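ATP12 ATPase (Paracoccus denitrificans, PDB 2ZD2) probably acts as a molecular chaperone of the ATP12 family in the assembly of the F1 part of ATP synthase. Local coordinates at residues A[47-52]-A[66-71]; A[98-103]-A[132-137]; A[106-111]-A[196-201]; A[117-122]-A[183-188]. The protein carries 1 engineered substitution. All coordinates share one frame; numbering follows the deposited sequence.

Interaction 1. Residues A[47-52]-A[66-71]; sequences LAIAEE and PLTRSA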
loop_
_atom_site.group_PDB
_atom_site.type_symbol
_atom_site.label_atom_id
_atom_site.label_comp_id
_atom_site.label_asym_id
_atom_site.label_seq_id
_atom_site.Cartn_x
_atom_site.Cartn_y
_atom_site.Cartn_z
ATOM N N LEU A 47 4.930 19.342 -1.675
ATOM C CA LEU A 47 5.233 19.736 -3.039
ATOM C C LEU A 47 4.624 18.793 -4.063
ATOM O O LEU A 47 4.232 19.227 -5.144
ATOM C CB LEU A 47 6.743 19.819 -3.282
ATOM C CG LEU A 47 7.534 21.017 -2.750
ATOM C CD1 LEU A 47 8.922 21.024 -3.393
ATOM C CD2 LEU A 47 6.819 22.300 -3.102
ATOM N N ALA A 48 4.553 17.501 -3.741
ATOM C CA ALA A 48 3.996 16.545 -4.694
ATOM C C ALA A 48 2.501 16.747 -4.830
ATOM O O ALA A 48 1.949 16.631 -5.921
ATOM C CB ALA A 48 4.296 15.094 -4.255
ATOM N N ILE A 49 1.835 17.017 -3.715
ATOM C CA ILE A 49 0.397 17.262 -3.771
ATOM C C ILE A 49 0.153 18.584 -4.529
ATOM O O ILE A 49 -0.785 18.693 -5.310
ATOM C CB ILE A 49 -0.196 17.258 -2.343
ATOM C CG1 ILE A 49 -0.328 15.802 -1.880
ATOM C CG2 ILE A 49 -1.571 17.933 -2.307
ATOM C CD1 ILE A 49 -0.785 15.622 -0.466
ATOM N N ALA A 50 1.019 19.570 -4.335
ATOM C CA ALA A 50 0.875 20.836 -5.062
ATOM C C ALA A 50 0.971 20.604 -6.580
ATOM O O ALA A 50 0.270 21.248 -7.362
ATOM C CB ALA A 50 1.949 21.826 -4.616
ATOM N N GLU A 51 1.819 19.677 -7.023
ATOM C CA GLU A 51 1.908 19.444 -8.459
ATOM C C GLU A 51 0.591 18.897 -8.983
ATOM O O GLU A 51 0.195 19.184 -10.121
ATOM C CB GLU A 51 3.012 18.441 -8.818
ATOM C CG GLU A 51 4.418 18.883 -8.527
ATOM C CD GLU A 51 5.423 17.836 -8.968
ATOM O OE1 GLU A 51 5.774 17.805 -10.169
ATOM O OE2 GLU A 51 5.847 17.025 -8.115
ATOM N N GLU A 52 -0.076 18.082 -8.169
ATOM C CA GLU A 52 -1.348 17.515 -8.598
ATOM C C GLU A 52 -2.355 18.638 -8.783
ATOM O O GLU A 52 -3.098 18.632 -9.746
ATOM C CB GLU A 52 -1.900 16.524 -7.575
ATOM C CG GLU A 52 -1.089 15.248 -7.433
ATOM C CD GLU A 52 -1.758 14.239 -6.514
ATOM O OE1 GLU A 52 -2.537 14.658 -5.612
ATOM O OE2 GLU A 52 -1.479 13.027 -6.684
ATOM N N PRO A 66 -3.957 10.850 -6.841
ATOM C CA PRO A 66 -3.764 9.792 -5.845
ATOM C C PRO A 66 -3.137 10.225 -4.532
ATOM O O PRO A 66 -3.510 9.704 -3.471
ATOM C CB PRO A 66 -2.909 8.762 -6.589
ATOM C CG PRO A 66 -2.103 9.617 -7.534
ATOM C CD PRO A 66 -3.162 10.593 -8.054
ATOM N N LEU A 67 -2.196 11.167 -4.574
ATOM C CA LEU A 67 -1.557 11.621 -3.328
ATOM C C LEU A 67 -2.552 12.368 -2.434
ATOM O O LEU A 67 -2.590 12.191 -1.215
ATOM C CB LEU A 67 -0.373 12.532 -3.641
ATOM C CG LEU A 67 0.732 11.854 -4.432
ATOM C CD1 LEU A 67 1.812 12.856 -4.796
ATOM C CD2 LEU A 67 1.281 10.711 -3.560
ATOM N N THR A 68 -3.337 13.233 -3.044
ATOM C CA THR A 68 -4.324 13.969 -2.274
ATOM C C THR A 68 -5.286 12.976 -1.643
ATOM O O THR A 68 -5.607 13.082 -0.456
ATOM C CB THR A 68 -5.100 14.925 -3.171
ATOM O OG1 THR A 68 -4.188 15.859 -3.753
ATOM C CG2 THR A 68 -6.151 15.671 -2.375
ATOM N N ARG A 69 -5.737 12.004 -2.429
ATOM C CA ARG A 69 -6.657 10.999 -1.917
ATOM C C ARG A 69 -6.082 10.238 -0.714
ATOM O O ARG A 69 -6.769 10.046 0.277
ATOM C CB ARG A 69 -7.069 10.042 -3.043
ATOM C CG ARG A 69 -8.070 8.971 -2.646
ATOM C CD ARG A 69 -8.503 8.176 -3.865
ATOM N NE ARG A 69 -7.369 7.526 -4.519
ATOM C CZ ARG A 69 -7.340 7.199 -5.810
ATOM N NH1 ARG A 69 -8.385 7.462 -6.586
ATOM N NH2 ARG A 69 -6.268 6.612 -6.330
ATOM N N SER A 70 -4.815 9.834 -0.776
ATOM C CA SER A 70 -4.221 9.117 0.345
ATOM C C SER A 70 -3.988 10.028 1.547
ATOM O O SER A 70 -4.099 9.601 2.707
ATOM C CB SER A 70 -2.908 8.481 -0.091
ATOM O OG SER A 70 -3.186 7.426 -0.996
ATOM N N ALA A 71 -3.680 11.290 1.284
ATOM C CA ALA A 71 -3.451 12.234 2.382
ATOM C C ALA A 71 -4.754 12.416 3.143
ATOM O O ALA A 71 -4.755 12.444 4.374
ATOM C CB ALA A 71 -2.949 13.569 1.858
#

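Interaction 2. Residues A[98-103]-A[132-137]; sequences LSYRAD and RITHGV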
loop_
_atom_site.group_PDB
_atom_site.type_symbol
_atom_site.label_atom_id
_atom_site.label_comp_id
_atom_site.label_asym_id
_atom_site.label_seq_id
_atom_site.Cartn_x
_atom_site.Cartn_y
_atom_site.Cartn_z
ATOM N N LEU A 98 2.049 -15.810 1.244
ATOM C CA LEU A 98 3.291 -16.548 1.127
ATOM C C LEU A 98 3.329 -17.817 1.947
ATOM O O LEU A 98 4.207 -18.648 1.745
ATOM C CB LEU A 98 4.485 -15.669 1.505
ATOM C CG LEU A 98 4.664 -14.264 0.905
ATOM C CD1 LEU A 98 6.112 -13.868 1.032
ATOM C CD2 LEU A 98 4.245 -14.204 -0.556
ATOM N N SER A 99 2.395 -17.978 2.873
ATOM C CA SER A 99 2.410 -19.177 3.710
ATOM C C SER A 99 1.563 -20.313 3.140
ATOM O O SER A 99 1.540 -21.401 3.705
ATOM C CB SER A 99 1.930 -18.857 5.130
ATOM O OG SER A 99 0.534 -18.623 5.149
ATOM N N TYR A 100 0.918 -20.074 2.002
ATOM C CA TYR A 100 0.045 -21.084 1.391
ATOM C C TYR A 100 0.532 -21.535 0.030
ATOM O O TYR A 100 0.376 -20.804 -0.944
ATOM C CB TYR A 100 -1.368 -20.516 1.257
ATOM C CG TYR A 100 -2.053 -20.380 2.583
ATOM C CD1 TYR A 100 -2.644 -21.485 3.201
ATOM C CD2 TYR A 100 -2.015 -19.181 3.277
ATOM C CE1 TYR A 100 -3.170 -21.390 4.480
ATOM C CE2 TYR A 100 -2.532 -19.079 4.554
ATOM C CZ TYR A 100 -3.100 -20.180 5.150
ATOM O OH TYR A 100 -3.550 -20.071 6.447
ATOM N N ARG A 101 1.110 -22.735 -0.045
ATOM C CA ARG A 101 1.622 -23.254 -1.317
ATOM C C ARG A 101 0.640 -24.189 -2.024
ATOM O O ARG A 101 -0.154 -24.867 -1.386
ATOM C CB ARG A 101 2.931 -24.016 -1.095
ATOM C CG ARG A 101 3.980 -23.276 -0.298
ATOM C CD ARG A 101 4.305 -21.914 -0.937
ATOM N NE ARG A 101 4.982 -21.011 -0.001
ATOM C CZ ARG A 101 6.286 -21.026 0.256
ATOM N NH1 ARG A 101 7.081 -21.896 -0.355
ATOM N NH2 ARG A 101 6.798 -20.161 1.127
ATOM N N ALA A 102 0.707 -24.233 -3.352
ATOM C CA ALA A 102 -0.184 -25.108 -4.120
ATOM C C ALA A 102 0.195 -26.576 -3.905
ATOM O O ALA A 102 1.295 -26.884 -3.422
ATOM C CB ALA A 102 -0.096 -24.763 -5.608
ATOM N N ASP A 103 -0.734 -27.473 -4.229
ATOM C CA ASP A 103 -0.479 -28.905 -4.110
ATOM C C ASP A 103 0.035 -29.408 -5.463
ATOM O O ASP A 103 0.787 -30.390 -5.530
ATOM C CB ASP A 103 -1.760 -29.668 -3.744
ATOM C CG ASP A 103 -1.922 -29.901 -2.230
ATOM O OD1 ASP A 103 -0.922 -30.240 -1.546
ATOM O OD2 ASP A 103 -3.068 -29.777 -1.738
ATOM N N ARG A 132 4.758 -20.321 9.433
ATOM C CA ARG A 132 4.568 -21.746 9.185
ATOM C C ARG A 132 3.975 -21.830 7.799
ATOM O O ARG A 132 3.031 -21.114 7.486
ATOM C CB ARG A 132 3.620 -22.349 10.215
ATOM C CG ARG A 132 4.294 -22.553 11.559
ATOM C CD ARG A 132 3.301 -22.911 12.653
ATOM N NE ARG A 132 3.931 -22.912 13.973
ATOM C CZ ARG A 132 3.260 -23.006 15.118
ATOM N NH1 ARG A 132 1.934 -23.109 15.108
ATOM N NH2 ARG A 132 3.911 -22.982 16.275
ATOM N N ILE A 133 4.543 -22.682 6.961
ATOM C CA ILE A 133 4.094 -22.792 5.576
ATOM C C ILE A 133 3.214 -23.996 5.393
ATOM O O ILE A 133 3.528 -25.061 5.906
ATOM C CB ILE A 133 5.304 -22.924 4.599
ATOM C CG1 ILE A 133 6.280 -21.751 4.775
ATOM C CG2 ILE A 133 4.808 -22.981 3.167
ATOM C CD1 ILE A 133 5.676 -20.387 4.534
ATOM N N THR A 134 2.104 -23.841 4.683
ATOM C CA THR A 134 1.236 -24.981 4.447
ATOM C C THR A 134 1.166 -25.288 2.967
ATOM O O THR A 134 1.319 -24.408 2.134
ATOM C CB THR A 134 -0.227 -24.750 4.891
ATOM O OG1 THR A 134 -0.368 -23.477 5.529
ATOM C CG2 THR A 134 -0.663 -25.855 5.826
ATOM N N HIS A 135 0.944 -26.551 2.638
ATOM C CA HIS A 135 0.786 -26.929 1.247
ATOM C C HIS A 135 -0.653 -27.410 1.162
ATOM O O HIS A 135 -1.079 -28.275 1.924
ATOM C CB HIS A 135 1.761 -28.040 0.859
ATOM C CG HIS A 135 3.194 -27.608 0.859
ATOM N ND1 HIS A 135 3.883 -27.307 2.015
ATOM C CD2 HIS A 135 4.065 -27.402 -0.160
ATOM C CE1 HIS A 135 5.113 -26.935 1.712
ATOM N NE2 HIS A 135 5.249 -26.985 0.397
ATOM N N GLY A 136 -1.427 -26.786 0.289
ATOM C CA GLY A 136 -2.794 -27.208 0.144
ATOM C C GLY A 136 -3.818 -26.312 0.791
ATOM O O GLY A 136 -3.548 -25.178 1.193
ATOM N N VAL A 137 -5.009 -26.868 0.922
ATOM C CA VAL A 137 -6.144 -26.151 1.444
ATOM C C VAL A 137 -6.322 -26.089 2.962
ATOM O O VAL A 137 -6.945 -25.159 3.459
ATOM C CB VAL A 137 -7.423 -26.722 0.784
ATOM C CG1 VAL A 137 -7.151 -26.980 -0.709
ATOM C CG2 VAL A 137 -7.850 -28.016 1.464
#

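Interaction 3. Residues A[106-111]-A[196-201]; sequences EALVRA and RIKEEF. Engineered in segment 196-201: K198 (natural residue Asp).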
loop_
_atom_site.group_PDB
_atom_site.type_symbol
_atom_site.label_atom_id
_atom_site.label_comp_id
_atom_site.label_asym_id
_atom_site.label_seq_id
_atom_site.Cartn_x
_atom_site.Cartn_y
_atom_site.Cartn_z
ATOM N N GLU A 106 3.595 -29.915 -9.892
ATOM C CA GLU A 106 4.919 -29.679 -9.334
ATOM C C GLU A 106 5.601 -28.419 -9.849
ATOM O O GLU A 106 6.202 -27.698 -9.060
ATOM C CB GLU A 106 5.844 -30.882 -9.580
ATOM C CG GLU A 106 7.268 -30.640 -9.090
ATOM C CD GLU A 106 7.370 -30.576 -7.572
ATOM O OE1 GLU A 106 6.326 -30.386 -6.911
ATOM O OE2 GLU A 106 8.496 -30.713 -7.032
ATOM N N ALA A 107 5.515 -28.136 -11.157
ATOM C CA ALA A 107 6.189 -26.943 -11.671
ATOM C C ALA A 107 5.652 -25.695 -10.944
ATOM O O ALA A 107 6.390 -24.748 -10.736
ATOM C CB ALA A 107 6.003 -26.795 -13.190
ATOM N N LEU A 108 4.385 -25.708 -10.539
ATOM C CA LEU A 108 3.852 -24.527 -9.826
ATOM C C LEU A 108 4.424 -24.456 -8.411
ATOM O O LEU A 108 4.819 -23.394 -7.921
ATOM C CB LEU A 108 2.322 -24.574 -9.754
ATOM C CG LEU A 108 1.660 -23.533 -8.843
ATOM C CD1 LEU A 108 2.144 -22.151 -9.237
ATOM C CD2 LEU A 108 0.134 -23.640 -8.900
ATOM N N VAL A 109 4.482 -25.595 -7.747
ATOM C CA VAL A 109 5.013 -25.612 -6.383
ATOM C C VAL A 109 6.465 -25.108 -6.354
ATOM O O VAL A 109 6.879 -24.369 -5.453
ATOM C CB VAL A 109 4.926 -27.030 -5.773
ATOM C CG1 VAL A 109 5.478 -27.027 -4.344
ATOM C CG2 VAL A 109 3.486 -27.496 -5.754
ATOM N N ARG A 110 7.245 -25.466 -7.355
ATOM C CA ARG A 110 8.637 -25.017 -7.375
ATOM C C ARG A 110 8.727 -23.498 -7.633
ATOM O O ARG A 110 9.588 -22.797 -7.079
ATOM C CB ARG A 110 9.393 -25.778 -8.476
ATOM C CG ARG A 110 10.886 -25.450 -8.525
ATOM C CD ARG A 110 11.610 -26.018 -9.758
ATOM N NE ARG A 110 11.828 -27.465 -9.700
ATOM C CZ ARG A 110 12.795 -28.100 -10.363
ATOM N NH1 ARG A 110 13.638 -27.420 -11.131
ATOM N NH2 ARG A 110 12.917 -29.416 -10.266
ATOM N N ALA A 111 7.835 -22.995 -8.476
ATOM C CA ALA A 111 7.841 -21.573 -8.817
ATOM C C ALA A 111 7.617 -20.737 -7.557
ATOM O O ALA A 111 8.339 -19.767 -7.294
ATOM C CB ALA A 111 6.768 -21.288 -9.832
ATOM N N ARG A 196 1.663 -12.732 -7.918
ATOM C CA ARG A 196 0.963 -13.470 -8.953
ATOM C C ARG A 196 1.683 -14.642 -9.592
ATOM O O ARG A 196 1.328 -15.044 -10.690
ATOM C CB ARG A 196 0.440 -12.530 -10.032
ATOM C CG ARG A 196 1.473 -11.706 -10.711
ATOM C CD ARG A 196 0.780 -10.442 -11.262
ATOM N NE ARG A 196 -0.390 -10.754 -12.083
ATOM C CZ ARG A 196 -0.337 -11.310 -13.288
ATOM N NH1 ARG A 196 0.834 -11.619 -13.835
ATOM N NH2 ARG A 196 -1.459 -11.570 -13.943
ATOM N N ILE A 197 2.655 -15.220 -8.891
ATOM C CA ILE A 197 3.355 -16.402 -9.429
ATOM C C ILE A 197 2.361 -17.470 -9.893
ATOM O O ILE A 197 2.501 -18.038 -10.979
ATOM C CB ILE A 197 4.301 -17.024 -8.369
ATOM C CG1 ILE A 197 5.564 -16.151 -8.300
ATOM C CG2 ILE A 197 4.619 -18.536 -8.703
ATOM C CD1 ILE A 197 6.508 -16.490 -7.178
ATOM N N LYS A 198 1.354 -17.766 -9.082
ATOM C CA LYS A 198 0.390 -18.773 -9.503
ATOM C C LYS A 198 -0.434 -18.317 -10.713
ATOM O O LYS A 198 -0.598 -19.057 -11.698
ATOM C CB LYS A 198 -0.544 -19.134 -8.346
ATOM C CG LYS A 198 -1.659 -20.095 -8.726
ATOM C CD LYS A 198 -2.575 -20.330 -7.544
ATOM C CE LYS A 198 -3.887 -20.961 -7.960
ATOM N NZ LYS A 198 -4.812 -21.090 -6.793
ATOM N N GLU A 199 -0.941 -17.088 -10.651
ATOM C CA GLU A 199 -1.746 -16.526 -11.731
ATOM C C GLU A 199 -0.972 -16.525 -13.062
ATOM O O GLU A 199 -1.495 -16.912 -14.119
ATOM C CB GLU A 199 -2.138 -15.100 -11.342
ATOM C CG GLU A 199 -3.138 -14.439 -12.229
ATOM C CD GLU A 199 -3.670 -13.140 -11.616
ATOM O OE1 GLU A 199 -2.963 -12.108 -11.646
ATOM O OE2 GLU A 199 -4.800 -13.163 -11.107
ATOM N N GLU A 200 0.279 -16.097 -12.984
ATOM C CA GLU A 200 1.157 -16.016 -14.138
ATOM C C GLU A 200 1.452 -17.431 -14.629
ATOM O O GLU A 200 1.385 -17.722 -15.823
ATOM C CB GLU A 200 2.439 -15.283 -13.746
ATOM C CG GLU A 200 3.351 -14.935 -14.889
ATOM C CD GLU A 200 2.606 -14.616 -16.172
ATOM O OE1 GLU A 200 1.636 -13.816 -16.139
ATOM O OE2 GLU A 200 3.002 -15.165 -17.226
ATOM N N PHE A 201 1.753 -18.321 -13.705
ATOM C CA PHE A 201 2.032 -19.706 -14.097
ATOM C C PHE A 201 0.840 -20.319 -14.844
ATOM O O PHE A 201 1.007 -20.935 -15.901
ATOM C CB PHE A 201 2.345 -20.549 -12.849
ATOM C CG PHE A 201 2.447 -22.016 -13.122
ATOM C CD1 PHE A 201 3.677 -22.603 -13.375
ATOM C CD2 PHE A 201 1.307 -22.801 -13.159
ATOM C CE1 PHE A 201 3.769 -23.966 -13.667
ATOM C CE2 PHE A 201 1.398 -24.169 -13.454
ATOM C CZ PHE A 201 2.622 -24.737 -13.706
#

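Interaction 4. Residues A[117-122]-A[183-188]; sequences DPLIDW and RGRIDA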
loop_
_atom_site.group_PDB
_atom_site.type_symbol
_atom_site.label_atom_id
_atom_site.label_comp_id
_atom_site.label_asym_id
_atom_site.label_seq_id
_atom_site.Cartn_x
_atom_site.Cartn_y
_atom_site.Cartn_z
ATOM N N ASP A 117 10.234 -18.358 -0.828
ATOM C CA ASP A 117 11.109 -18.778 0.260
ATOM C C ASP A 117 12.078 -17.702 0.721
ATOM O O ASP A 117 12.334 -17.566 1.923
ATOM C CB ASP A 117 11.847 -20.051 -0.131
ATOM C CG ASP A 117 10.924 -21.241 -0.161
ATOM O OD1 ASP A 117 9.758 -21.085 0.255
ATOM O OD2 ASP A 117 11.351 -22.329 -0.593
ATOM N N PRO A 118 12.630 -16.910 -0.222
ATOM C CA PRO A 118 13.570 -15.846 0.146
ATOM C C PRO A 118 12.904 -14.773 1.028
ATOM O O PRO A 118 13.537 -14.187 1.913
ATOM C CB PRO A 118 14.003 -15.297 -1.206
ATOM C CG PRO A 118 13.943 -16.504 -2.084
ATOM C CD PRO A 118 12.649 -17.134 -1.678
ATOM N N LEU A 119 11.626 -14.515 0.773
ATOM C CA LEU A 119 10.886 -13.535 1.557
ATOM C C LEU A 119 10.515 -14.097 2.911
ATOM O O LEU A 119 10.482 -13.360 3.895
ATOM C CB LEU A 119 9.627 -13.053 0.813
ATOM C CG LEU A 119 9.836 -11.847 -0.118
ATOM C CD1 LEU A 119 10.309 -10.642 0.707
ATOM C CD2 LEU A 119 10.844 -12.178 -1.200
ATOM N N ILE A 120 10.234 -15.398 2.971
ATOM C CA ILE A 120 9.913 -16.019 4.250
ATOM C C ILE A 120 11.228 -15.951 5.054
ATOM O O ILE A 120 11.222 -15.595 6.232
ATOM C CB ILE A 120 9.431 -17.498 4.061
ATOM C CG1 ILE A 120 8.007 -17.518 3.481
ATOM C CG2 ILE A 120 9.474 -18.260 5.386
ATOM C CD1 ILE A 120 6.966 -16.885 4.365
ATOM N N ASP A 121 12.351 -16.265 4.403
ATOM C CA ASP A 121 13.666 -16.212 5.062
ATOM C C ASP A 121 13.969 -14.816 5.599
ATOM O O ASP A 121 14.502 -14.658 6.706
ATOM C CB ASP A 121 14.787 -16.598 4.086
ATOM C CG ASP A 121 14.748 -18.063 3.687
ATOM O OD1 ASP A 121 14.511 -18.909 4.573
ATOM O OD2 ASP A 121 14.968 -18.370 2.490
ATOM N N TRP A 122 13.634 -13.799 4.812
ATOM C CA TRP A 122 13.870 -12.412 5.215
ATOM C C TRP A 122 13.041 -12.049 6.444
ATOM O O TRP A 122 13.509 -11.360 7.346
ATOM C CB TRP A 122 13.520 -11.464 4.058
ATOM C CG TRP A 122 13.508 -10.011 4.438
ATOM C CD1 TRP A 122 14.590 -9.190 4.604
ATOM C CD2 TRP A 122 12.351 -9.228 4.776
ATOM N NE1 TRP A 122 14.175 -7.946 5.034
ATOM C CE2 TRP A 122 12.808 -7.946 5.147
ATOM C CE3 TRP A 122 10.970 -9.495 4.802
ATOM C CZ2 TRP A 122 11.934 -6.926 5.543
ATOM C CZ3 TRP A 122 10.099 -8.480 5.195
ATOM C CH2 TRP A 122 10.587 -7.212 5.562
ATOM N N ARG A 183 10.165 -1.633 3.942
ATOM C CA ARG A 183 11.460 -1.792 4.602
ATOM C C ARG A 183 12.587 -1.766 3.579
ATOM O O ARG A 183 13.774 -1.796 3.933
ATOM C CB ARG A 183 11.515 -3.098 5.416
ATOM C CG ARG A 183 10.552 -3.164 6.595
ATOM C CD ARG A 183 10.486 -1.821 7.297
ATOM N NE ARG A 183 9.532 -1.773 8.398
ATOM C CZ ARG A 183 9.214 -0.656 9.048
ATOM N NH1 ARG A 183 9.774 0.500 8.696
ATOM N NH2 ARG A 183 8.352 -0.689 10.054
ATOM N N GLY A 184 12.215 -1.702 2.310
ATOM C CA GLY A 184 13.204 -1.656 1.247
ATOM C C GLY A 184 13.788 -2.976 0.751
ATOM O O GLY A 184 14.790 -2.954 0.026
ATOM N N ARG A 185 13.182 -4.108 1.107
ATOM C CA ARG A 185 13.685 -5.418 0.666
ATOM C C ARG A 185 13.352 -5.692 -0.802
ATOM O O ARG A 185 14.120 -6.343 -1.525
ATOM C CB ARG A 185 13.115 -6.530 1.553
ATOM C CG ARG A 185 13.453 -7.933 1.109
ATOM C CD ARG A 185 14.942 -8.185 1.101
ATOM N NE ARG A 185 15.226 -9.569 0.762
ATOM C CZ ARG A 185 15.054 -10.098 -0.444
ATOM N NH1 ARG A 185 14.603 -9.350 -1.434
ATOM N NH2 ARG A 185 15.319 -11.386 -0.657
ATOM N N ILE A 186 12.184 -5.221 -1.225
ATOM C CA ILE A 186 11.740 -5.339 -2.603
ATOM C C ILE A 186 10.951 -4.070 -2.891
ATOM O O ILE A 186 10.561 -3.357 -1.967
ATOM C CB ILE A 186 10.787 -6.552 -2.847
ATOM C CG1 ILE A 186 9.472 -6.388 -2.065
ATOM C CG2 ILE A 186 11.490 -7.836 -2.495
ATOM C CD1 ILE A 186 8.571 -7.623 -2.138
ATOM N N ASP A 187 10.752 -3.772 -4.164
ATOM C CA ASP A 187 9.934 -2.617 -4.512
ATOM C C ASP A 187 8.503 -3.127 -4.797
ATOM O O ASP A 187 8.240 -4.326 -4.710
ATOM C CB ASP A 187 10.510 -1.847 -5.694
ATOM C CG ASP A 187 10.625 -2.670 -6.962
ATOM O OD1 ASP A 187 9.993 -3.740 -7.098
ATOM O OD2 ASP A 187 11.352 -2.203 -7.860
ATOM N N ALA A 188 7.582 -2.223 -5.102
ATOM C CA ALA A 188 6.191 -2.596 -5.350
ATOM C C ALA A 188 6.006 -3.420 -6.625
ATOM O O ALA A 188 5.235 -4.369 -6.633
ATOM C CB ALA A 188 5.295 -1.340 -5.394
HETATM O O HOH W 1 15.975 -13.114 1.484
#

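Interaction 1. Residues A[47-52]-A[66-71]
The carboxylate of E52 docks against the first turn of the helix that starts at P66, both oxygens in use. E52 OE2 accepts from L67 N at 2.9 Å through its syn lone pair. E52 OE1 takes two donors: T68 N at 3.0 Å, from the syn side and 16° out of the carboxylate plane, and T68 OG1 at 2.8 Å, nearly in line with the C-O bond. An extended chain beyond CG carries the carboxylate this far, crossing L67 at about a right angle.

Beside these bonds the surfaces interlock. L67 is the bump of helix 66-78, filling the hollow between A48, I49 and E52; its CD1 presses on A48 CB at 3.4 Å, tighter than usual van der Waals contact. I49 is the answering bump: CG1 lies on L67 CB (3.7 Å), CG2 faces T68 OG1 (3.6 Å) and CD1 reaches A71 CB (3.8 Å), so its branches spread over one flank of the partner helix. The axes of the two short segments come within 9.0 Å at 124°, with small A48 and A71 at the interface. L232 of helix 210-232 covers A48 and L67, and T68 OG1 also bonds W53 NE1.

First-turn N-H groups have no acceptor within their own helix; E52 supplies one to L67 and T68, and the positive end of the helix dipole probably stabilises its negative charge.

Interaction 2. Residues A[98-103]-A[132-137]
R101 lies against two residues of 132-137: H135 packs on its CB and I133 on its guanidinium. R101 CB sits over a face of the H135 ring, 4.1 Å from the centroid and 27° off the normal, a CH-pi contact. Farther out the chain bends at chi2 (-56°), which folds the guanidinium back toward L98; R101 NE (3.0 Å) and R101 NH2 (3.1 Å) both donate to L98 O, a side-on grip lying in the guanidinium plane. I133 CG2 rests over one face of that group, offset toward its rim, so the carbonyl holds the edge while a methyl covers the face.

On the other side of the two-stranded sheet, Y100 and T134 run side by side in the same direction, with Y100 CE1 3.6 Å from T134 OG1. T134 OG1 makes a weak hydrogen bond to S99 O.

The backbones fix these pairings through a parallel ladder: T134 N gives to S99 O (2.7 Å), R101 N to T134 O (2.8 Å) and G136 N to R101 O (2.8 Å), with N-H angles of 169° or more. Beyond its end, D103 OD2 closes on G136 CA at 3.2 Å, a closeness possible because G136 has no CB, which would collide with that oxygen.

Strands 100-101 and 134-135 are the two arms of a beta-alpha-beta crossover whose helix is 106-126. That helix lays W116 and I120 against R101 and pairs D117 with its NH1, while L98 packs on helix 175-182.

Interaction 3. Residues A[106-111]-A[196-201]
E199 OE1, on the flank of helix 197-206 turned from the F201-L108 contact, is gripped by two nitrogens of R196, NH2 at 2.8 Å and NE at 2.9 Å. Both bonds are bent and weak, but they belong to a salt-bridge network: R196 NH1 also reaches E200 OE1, 3.3 Å away, using the anti lone pair of that oxygen. E213 and R208 extend the network from R196 and E200 respectively.

Across the contact itself no hydrogen bond forms. The F201 ring, swung out with CG anti to the backbone N (chi1 172°), receives L108 CB squarely over its centre, 3.9 Å from the centroid and 11° off the normal. A107 CB meets the same ring at its edge, 3.6 Å from F201 CE1. L108 then sends CD1 toward K198 CA (3.8 Å); K198, an engineered residue that is aspartate in the natural sequence, touches L108 with its CG while its amine leads away. One turn along, I197 CG2 fits A111 CB at 3.7 Å.

The segments 106-111 and 197-201 run roughly antiparallel, 143° between their directions. The R196-E199-E200 network sits on another flank and K198 borders the joint with its methylenes, so the hold is mainly apolar packing and the CH-pi contact.

Interaction 4. Residues A[117-122]-A[183-188]
The W122 indole is overlapped on one face by the aliphatic part of R185. R185 CG stands 3.8 Å from the centroid of the five-membered ring, only 5° off the normal, and R185 CD lies 3.7 Å from W122 CD1. The bend of R185 at chi2 (61°) carries its chain over the ring, past W122 in the opposite direction. Its guanidinium plane is turned 77° from the indole plane, so this is a CH-pi contact of methylenes and no parallel stack of the charged group. R183 approaches at the indole edge instead, its CB 3.9 Å from W122 CZ2.

Deeper in, L119 CD1 meets R185 CG at 4.2 Å and I186 CG2 at 4.4 Å, a looser apolar layer that helices 175-182 and 188-195 complete around I186. The 183-188 segment is itself the link between these two helices: G184, with positive phi, closes the first in a Schellman motif, and D187 is the N-cap of the second.

The head of R185 reaches back to helix 106-126 through water 1, which lies in the guanidinium plane, accepts from R185 NH2 at 2.8 Å and donates to P118 O at 2.7 Å. P118 O also receives W122 N, within its helix. The arginine thus contributes in two ways: its methylenes cover one indole face, and its guanidinium reaches P118 O through a water.

Overall arrangement
Interactions 2, 3 and 4 gather around helix 106-126, while interaction 1 lies on the opposite side of the chain's centre, its own centre about 39, 37 and 28 Å from theirs. Interactions 2 and 4 are bonded directly: R101 NH1 and D117 OD1 form a salt bridge at 2.9 Å, and L98 CD1 packs on L119 CB at 3.6 Å. Interactions 2 and 3, with centres about 12 Å apart, meet where A102 CB touches L108 CD2 at 3.5 Å. Interactions 3 and 4 use different turns of the same helix, their nearest atoms about 7 Å apart. Helix 210-232 borders both regions, touching A48 and L67 in interaction 1, R196 in interaction 3 and R183 in interaction 4.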